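Local atomic coordinates of protein HP0035 (Helicobacter pylori, PDB entry 3F42), a protein that probably binds DNA as a homodimer of the YbaB/EbfC family and alters its conformation, with a possible part in nucleoid organization and gene regulation. Residues A[42-45]-A[49-52]. Sequence-based numbering, arbitrary orientation.
Sequences VSFN and ELVD. With EDO (1,2-ethanediol), chain D.
Ser43 faces both Val51 and Asp52 across two antiparallel strands, which makes a classic beta bulge. Its carbonyl oxygen takes two N-H groups: Val51 N binds Ser43 O at 2.7 Å, nearly in line with the C=O, whereas Asp52 N reaches the same oxygen at a longer 3.3 Å. In return Ser43 N donates to Asp52 O (2.9 Å). Beyond the bulge the register has shifted by one, so that Phe44 and Leu50 form a non-hydrogen-bonded pair, and Asn45 N donates to Glu49 O.

Near the turn, the Asn45 amide grips Glu49 twice. With CG between the backbone N and carbonyl carbon (chi1 70°), this torsion brings the end of the side chain close to Glu49: OD1 accepts from Glu49 N, as well as from Leu47 N in the turn, and ND2 points almost straight at Glu49 OE1 (3.0 Å). That carboxylate oxygen is met on its anti side, somewhat out of the carboxylate plane, with amide and carboxylate planes 43° apart. The other oxygen, Glu49 OE2, receives a bond from O2 of an ethanediol molecule, probably from the crystallisation liquor.

Apolar contacts gather on the face carrying Phe44 and Leu50. Leu50 CD1 sits over one face of the Phe44 ring, 4.0 Å from its centroid, in a CH-pi contact, and also touches Val42 CB (3.9 Å). Asp52 CB meets Ser43 CB on the face that carries both residues, and Val51 CG2, from the bulge, also touches Ser43 CB.

These strands form a beta hairpin. Strand 30-35 flanks 42-45 on its other edge, bonding to Val42 and Phe44, while Leu74 of helix 63-93 of the same chain packs on Val42, Phe44 and Leu50. Asn75 of the second subunit accepts a hydrogen bond from Leu50 N, placing the hairpin at the dimer interface.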
# COMPACT_ATOMS: atom_id res chain seq x y z
N VAL A 42 30.05 -15.97 -5.99
CA VAL A 42 28.62 -16.12 -5.66
C VAL A 42 27.83 -15.08 -6.43
O VAL A 42 28.31 -13.98 -6.65
CB VAL A 42 28.31 -16.04 -4.16
CG1 VAL A 42 29.07 -17.15 -3.43
CG2 VAL A 42 28.69 -14.64 -3.60
N SER A 43 26.64 -15.46 -6.87
CA SER A 43 25.76 -14.50 -7.55
C SER A 43 24.40 -14.46 -6.85
O SER A 43 23.76 -15.49 -6.63
CB SER A 43 25.55 -14.89 -9.02
OG SER A 43 26.79 -14.85 -9.69
N PHE A 44 23.94 -13.24 -6.61
CA PHE A 44 22.63 -12.99 -6.04
C PHE A 44 21.79 -12.24 -7.04
O PHE A 44 22.30 -11.41 -7.79
CB PHE A 44 22.77 -12.09 -4.83
CG PHE A 44 23.43 -12.75 -3.64
CD1 PHE A 44 22.65 -13.47 -2.73
CD2 PHE A 44 24.81 -12.64 -3.41
CE1 PHE A 44 23.22 -14.08 -1.61
CE2 PHE A 44 25.39 -13.26 -2.27
CZ PHE A 44 24.57 -13.97 -1.38
N ASN A 45 20.49 -12.47 -6.97
CA ASN A 45 19.60 -11.50 -7.62
C ASN A 45 19.27 -10.35 -6.66
O ASN A 45 19.68 -10.36 -5.49
CB ASN A 45 18.36 -12.20 -8.21
CG ASN A 45 17.39 -12.73 -7.17
OD1 ASN A 45 17.36 -12.30 -6.00
ND2 ASN A 45 16.58 -13.70 -7.59
N GLU A 49 18.21 -13.47 -3.28
CA GLU A 49 18.30 -14.93 -3.52
C GLU A 49 19.64 -15.30 -4.15
O GLU A 49 20.15 -14.61 -5.06
CB GLU A 49 17.15 -15.38 -4.43
CG GLU A 49 15.80 -15.08 -3.74
CD GLU A 49 14.56 -15.19 -4.62
OE1 GLU A 49 14.66 -15.16 -5.86
OE2 GLU A 49 13.45 -15.25 -4.02
N LEU A 50 20.23 -16.36 -3.64
CA LEU A 50 21.50 -16.85 -4.15
C LEU A 50 21.16 -17.70 -5.38
O LEU A 50 20.43 -18.69 -5.26
CB LEU A 50 22.19 -17.67 -3.05
CG LEU A 50 23.54 -18.23 -3.44
CD1 LEU A 50 24.54 -17.11 -3.75
CD2 LEU A 50 24.03 -19.09 -2.24
N VAL A 51 21.70 -17.30 -6.54
CA VAL A 51 21.30 -17.93 -7.82
C VAL A 51 22.43 -18.70 -8.48
O VAL A 51 22.16 -19.56 -9.36
CB VAL A 51 20.68 -16.88 -8.79
CG1 VAL A 51 19.38 -16.29 -8.12
CG2 VAL A 51 21.63 -15.77 -9.11
N ASP A 52 23.67 -18.44 -8.06
CA ASP A 52 24.78 -19.25 -8.51
C ASP A 52 25.88 -19.27 -7.47
O ASP A 52 26.05 -18.33 -6.69
CB ASP A 52 25.38 -18.79 -9.86
CG ASP A 52 26.07 -19.97 -10.63
OD1 ASP A 52 26.01 -21.13 -10.19
OD2 ASP A 52 26.63 -19.75 -11.70
C1 EDO D . 12.80 -13.83 0.06
O1 EDO D . 13.19 -13.35 -1.23
C2 EDO D . 13.44 -15.20 0.26
O2 EDO D . 13.43 -16.00 -0.94